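Endoglucanase(Endo-1,4-beta-glucanase)protein (Pseudomonas stutzeri, PDB 6R2J) probably hydrolyses beta-1,4-glycosidic bonds of cellulose as a family 5 glycoside hydrolase, and holds cellobiose in its sugar-binding pocket. Local coordinates at residues E308-R311 / K312-N316; P236-E239 / W240-H244. All blocks are in the same frame, centred on the assembly; numbering follows the deposited sequence.

Interaction 1. Residues E308-R311 / K312-N316; sequences ELMR and KHLAN
Lys312 doubles back along the preceding turn to meet Leu309, a compact example of a side chain answering carbonyls near the C-terminal end of a helix. Its CG sits in the crowded position between backbone N and carbonyl carbon (chi1 86°), and bends at chi3 and chi4 bring NZ to within 3.4 Å of Leu309 O, a weak hydrogen bond; the stronger partner of the ammonium is Asp267 on helix 260-276, through a salt bridge. On the way the chain passes over its neighbour, with Lys312 CG 3.2 Å above the centre of one face of the His313 ring. That ring also meets Leu309 O, which approaches His313 CD2 obliquely at 3.2 Å. On another side Met310 and Leu314 touch obliquely, CE to CD2, at 4.0 Å. The backbone here forms a type I beta turn from Arg311 to Leu314, and His313 N bonds to Met310 O at 2.9 Å. One water joins Glu308 O to Lys312 N and NZ. Water, and more weakly the ammonium, thus supply donors to these carbonyls, while Asp267 OD1 takes both Lys312 NZ and His313 NE2, so its charge probably balances the lysine and steadies the imidazole.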
loop_
_atom_site.group_PDB
_atom_site.type_symbol
_atom_site.label_atom_id
_atom_site.label_comp_id
_atom_site.label_asym_id
_atom_site.label_seq_id
_atom_site.Cartn_x
_atom_site.Cartn_y
_atom_site.Cartn_z
ATOM N N GLU A 308 -15.843 -10.753 -5.932
ATOM C CA GLU A 308 -16.331 -11.345 -7.167
ATOM C C GLU A 308 -15.899 -10.540 -8.388
ATOM O O GLU A 308 -15.599 -11.121 -9.436
ATOM C CB GLU A 308 -17.850 -11.495 -7.073
ATOM C CG GLU A 308 -18.296 -12.397 -5.911
ATOM C CD GLU A 308 -19.784 -12.678 -5.929
ATOM O OE1 GLU A 308 -20.540 -11.807 -6.416
ATOM O OE2 GLU A 308 -20.194 -13.765 -5.449
ATOM N N LEU A 309 -15.826 -9.214 -8.271
ATOM C CA LEU A 309 -15.377 -8.422 -9.414
ATOM C C LEU A 309 -13.881 -8.582 -9.655
ATOM O O LEU A 309 -13.431 -8.510 -10.804
ATOM C CB LEU A 309 -15.758 -6.953 -9.222
ATOM C CG LEU A 309 -15.421 -6.101 -10.437
ATOM C CD1 LEU A 309 -16.583 -5.413 -11.108
ATOM C CD2 LEU A 309 -14.394 -5.057 -9.985
ATOM N N MET A 310 -13.104 -8.783 -8.586
ATOM C CA MET A 310 -11.661 -8.919 -8.726
ATOM C C MET A 310 -11.302 -10.184 -9.490
ATOM O O MET A 310 -10.325 -10.203 -10.240
ATOM C CB MET A 310 -11.008 -8.964 -7.342
ATOM C CG MET A 310 -10.782 -7.627 -6.644
ATOM S SD MET A 310 -9.653 -7.888 -5.188
ATOM C CE MET A 310 -8.287 -8.682 -6.000
ATOM N N ARG A 311 -12.066 -11.256 -9.302
ATOM C CA ARG A 311 -11.608 -12.569 -9.747
ATOM C C ARG A 311 -11.336 -12.633 -11.250
ATOM O O ARG A 311 -10.406 -13.341 -11.671
ATOM C CB ARG A 311 -12.583 -13.654 -9.292
ATOM C CG ARG A 311 -12.484 -13.931 -7.807
ATOM C CD ARG A 311 -13.022 -15.291 -7.464
ATOM N NE ARG A 311 -14.462 -15.385 -7.707
ATOM C CZ ARG A 311 -15.385 -15.452 -6.756
ATOM N NH1 ARG A 311 -14.999 -15.412 -5.483
ATOM N NH2 ARG A 311 -16.679 -15.596 -7.078
ATOM N N LYS A 312 -12.128 -11.932 -12.077
ATOM C CA LYS A 312 -11.887 -12.021 -13.513
ATOM C C LYS A 312 -10.521 -11.482 -13.898
ATOM O O LYS A 312 -10.026 -11.813 -14.987
ATOM C CB LYS A 312 -12.994 -11.333 -14.320
ATOM C CG LYS A 312 -12.827 -9.848 -14.541
ATOM C CD LYS A 312 -13.964 -9.243 -15.408
ATOM C CE LYS A 312 -15.381 -9.464 -14.800
ATOM N NZ LYS A 312 -15.622 -8.969 -13.374
ATOM N N HIS A 313 -9.887 -10.686 -13.017
ATOM C CA HIS A 313 -8.669 -9.948 -13.344
ATOM C C HIS A 313 -7.375 -10.523 -12.771
ATOM O O HIS A 313 -6.307 -10.015 -13.111
ATOM C CB HIS A 313 -8.782 -8.475 -12.914
ATOM C CG HIS A 313 -10.001 -7.786 -13.439
ATOM N ND1 HIS A 313 -10.154 -7.443 -14.766
ATOM C CD2 HIS A 313 -11.135 -7.393 -12.814
ATOM C CE1 HIS A 313 -11.340 -6.883 -14.934
ATOM N NE2 HIS A 313 -11.951 -6.836 -13.764
ATOM N N LEU A 314 -7.431 -11.586 -11.967
ATOM C CA LEU A 314 -6.224 -12.144 -11.351
ATOM C C LEU A 314 -5.266 -12.777 -12.372
ATOM O O LEU A 314 -4.045 -12.612 -12.263
ATOM C CB LEU A 314 -6.631 -13.153 -10.273
ATOM C CG LEU A 314 -7.501 -12.486 -9.208
ATOM C CD1 LEU A 314 -7.888 -13.496 -8.113
ATOM C CD2 LEU A 314 -6.793 -11.275 -8.594
ATOM N N ALA A 315 -5.785 -13.458 -13.389
ATOM C CA ALA A 315 -4.910 -14.152 -14.326
ATOM C C ALA A 315 -4.133 -13.179 -15.196
ATOM O O ALA A 315 -4.660 -12.169 -15.663
ATOM C CB ALA A 315 -5.742 -15.043 -15.248
ATOM N N ASN A 316 -2.871 -13.505 -15.430
ATOM C CA ASN A 316 -2.063 -12.786 -16.400
ATOM C C ASN A 316 -0.883 -13.662 -16.805
ATOM O O ASN A 316 -0.689 -14.765 -16.287
ATOM C CB ASN A 316 -1.611 -11.432 -15.835
ATOM C CG ASN A 316 -0.637 -11.577 -14.696
ATOM O OD1 ASN A 316 0.545 -11.820 -14.915
ATOM N ND2 ASN A 316 -1.127 -11.446 -13.474
HETATM O O HOH W 1 -14.771 -11.322 -11.835
HETATM O O HOH W 2 -8.467 -14.651 -13.441
#

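Interaction 2. Residues P236-E239 / W240-H244; sequences PFIE and WLQKH
Leu241 lays a methyl on the face of Phe237 one helical turn earlier, a CH-pi contact in which CD1 stands 3.6 Å from the ring centroid and only 15° off the normal. Phe237 extends its ring with CG anti to the backbone N (chi1 177°), along the helix flank where Leu241 can cover it. The same methyl also meets the end of Ile238, CD1 to CD1 at 3.9 Å, so one leucine branch joins an aromatic and an aliphatic neighbour. The backbone that carries these side chains repeats its i to i+4 pattern: Leu241 N bonds to Phe237 O at 2.8 Å, in the carbonyl plane, and Gln242 N to Ile238 O equally closely. The helix, 229-244, belongs to the beta-alpha-beta crossover that links the adjacent parallel strands 201-206 and 248-252 of the TIM barrel, and its apolar side rests on the first of them, Phe237 against Ala205 and Leu241 against Tyr203. Trp185 meets the Phe237 ring at an inclined angle and packs edge-to-face with Trp240, as does Tyr203; the indole NE1 is anchored on Ala190 O. Replacing Phe237 by an alanine would probably leave Leu241 CD1 without its aromatic platform and open a gap toward Ala205 and Trp185. Further along, His244 folds back on Trp240. Its ND1 donates to Trp240 O at 2.9 Å, with the acceptor in the imidazole plane, while His244 N reaches that oxygen from the opposite face of the carbonyl plane. The oxygen is thus gripped by two donors, and the ND1 bond holds the imidazole in its rotation, with Trp240 CZ2 4.0 Å above the centre of one face of the His244 ring.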
loop_
_atom_site.group_PDB
_atom_site.type_symbol
_atom_site.label_atom_id
_atom_site.label_comp_id
_atom_site.label_asym_id
_atom_site.label_seq_id
_atom_site.Cartn_x
_atom_site.Cartn_y
_atom_site.Cartn_z
ATOM N N PRO A 236 -2.224 9.127 -16.188
ATOM C CA PRO A 236 -1.148 10.076 -15.921
ATOM C C PRO A 236 0.045 9.419 -15.250
ATOM O O PRO A 236 1.197 9.698 -15.620
ATOM C CB PRO A 236 -1.849 11.089 -15.011
ATOM C CG PRO A 236 -3.295 11.023 -15.415
ATOM C CD PRO A 236 -3.514 9.583 -15.634
ATOM N N PHE A 237 -0.231 8.542 -14.266
ATOM C CA PHE A 237 0.780 7.892 -13.431
ATOM C C PHE A 237 1.569 6.865 -14.233
ATOM O O PHE A 237 2.807 6.886 -14.233
ATOM C CB PHE A 237 0.047 7.251 -12.225
ATOM C CG PHE A 237 0.934 6.465 -11.301
ATOM C CD1 PHE A 237 2.120 6.998 -10.820
ATOM C CD2 PHE A 237 0.572 5.177 -10.911
ATOM C CE1 PHE A 237 2.940 6.245 -9.995
ATOM C CE2 PHE A 237 1.393 4.420 -10.103
ATOM C CZ PHE A 237 2.569 4.951 -9.638
ATOM N N ILE A 238 0.849 5.969 -14.933
ATOM C CA ILE A 238 1.465 4.991 -15.838
ATOM C C ILE A 238 2.362 5.698 -16.850
ATOM O O ILE A 238 3.498 5.285 -17.106
ATOM C CB ILE A 238 0.367 4.151 -16.526
ATOM C CG1 ILE A 238 -0.482 3.438 -15.461
ATOM C CG2 ILE A 238 0.981 3.246 -17.604
ATOM C CD1 ILE A 238 0.248 2.954 -14.259
ATOM N N GLU A 239 1.870 6.788 -17.431
ATOM C CA GLU A 239 2.633 7.491 -18.451
ATOM C C GLU A 239 3.888 8.109 -17.865
ATOM O O GLU A 239 4.953 8.073 -18.490
ATOM C CB GLU A 239 1.764 8.572 -19.096
ATOM C CG GLU A 239 0.739 7.985 -20.071
ATOM C CD GLU A 239 -0.050 9.028 -20.780
ATOM O OE1 GLU A 239 0.283 10.206 -20.599
ATOM O OE2 GLU A 239 -1.006 8.680 -21.496
ATOM N N TRP A 240 3.791 8.657 -16.659
ATOM C CA TRP A 240 4.984 9.128 -15.962
ATOM C C TRP A 240 5.946 7.986 -15.664
ATOM O O TRP A 240 7.162 8.131 -15.836
ATOM C CB TRP A 240 4.572 9.787 -14.650
ATOM C CG TRP A 240 5.659 10.419 -13.900
ATOM C CD1 TRP A 240 6.071 11.730 -13.977
ATOM C CD2 TRP A 240 6.479 9.801 -12.907
ATOM N NE1 TRP A 240 7.111 11.950 -13.109
ATOM C CE2 TRP A 240 7.383 10.783 -12.439
ATOM C CE3 TRP A 240 6.554 8.507 -12.376
ATOM C CZ2 TRP A 240 8.353 10.506 -11.456
ATOM C CZ3 TRP A 240 7.519 8.236 -11.382
ATOM C CH2 TRP A 240 8.400 9.225 -10.944
ATOM N N LEU A 241 5.425 6.846 -15.196
ATOM C CA LEU A 241 6.273 5.669 -15.005
ATOM C C LEU A 241 6.976 5.255 -16.303
ATOM O O LEU A 241 8.195 5.075 -16.332
ATOM C CB LEU A 241 5.439 4.516 -14.462
ATOM C CG LEU A 241 4.917 4.770 -13.046
ATOM C CD1 LEU A 241 3.798 3.753 -12.738
ATOM C CD2 LEU A 241 5.973 4.689 -12.001
ATOM N N GLN A 242 6.234 5.099 -17.391
ATOM C CA GLN A 242 6.876 4.690 -18.633
ATOM C C GLN A 242 7.947 5.682 -19.056
ATOM O O GLN A 242 9.036 5.282 -19.490
ATOM C CB GLN A 242 5.821 4.512 -19.725
ATOM C CG GLN A 242 4.808 3.397 -19.409
ATOM C CD GLN A 242 3.721 3.251 -20.453
ATOM O OE1 GLN A 242 3.464 2.143 -20.952
ATOM N NE2 GLN A 242 3.083 4.371 -20.802
ATOM N N LYS A 243 7.661 6.981 -18.949
ATOM C CA LYS A 243 8.618 7.975 -19.425
ATOM C C LYS A 243 9.894 7.956 -18.594
ATOM O O LYS A 243 10.997 8.092 -19.135
ATOM C CB LYS A 243 7.981 9.365 -19.436
ATOM C CG LYS A 243 6.916 9.556 -20.518
ATOM C CD LYS A 243 7.499 10.279 -21.734
ATOM C CE LYS A 243 6.865 9.781 -23.025
ATOM N NZ LYS A 243 7.330 10.534 -24.225
ATOM N N HIS A 244 9.771 7.776 -17.284
ATOM C CA HIS A 244 10.941 7.723 -16.422
ATOM C C HIS A 244 11.552 6.339 -16.296
ATOM O O HIS A 244 12.509 6.181 -15.534
ATOM C CB HIS A 244 10.573 8.221 -15.044
ATOM C CG HIS A 244 10.309 9.674 -15.023
ATOM N ND1 HIS A 244 9.092 10.205 -15.371
ATOM C CD2 HIS A 244 11.131 10.715 -14.788
ATOM C CE1 HIS A 244 9.161 11.521 -15.307
ATOM N NE2 HIS A 244 10.387 11.855 -14.946
#

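Interactions 1 and 2 do not touch: their centres lie 24 Å apart and their nearest atoms about 14 Å, each centre being 19 Å from that of the chain. What they share is helix 260-276. Asp267 and Met266 on it receive residues of 308-316, whereas Tyr272 and Asn276 meet Ile238 of interaction 2. Just beyond that helix, the Cys277-Cys318 disulfide ties it to the chain just after interaction 1, and Asn316 of interaction 1 accepts from Cys318 N through OD1. In interaction 2 the Phe237 side chain is about 10 Å from a bound glucose unit, too far to touch it, and it packs on Ala182, next to the pocket residue Ser181.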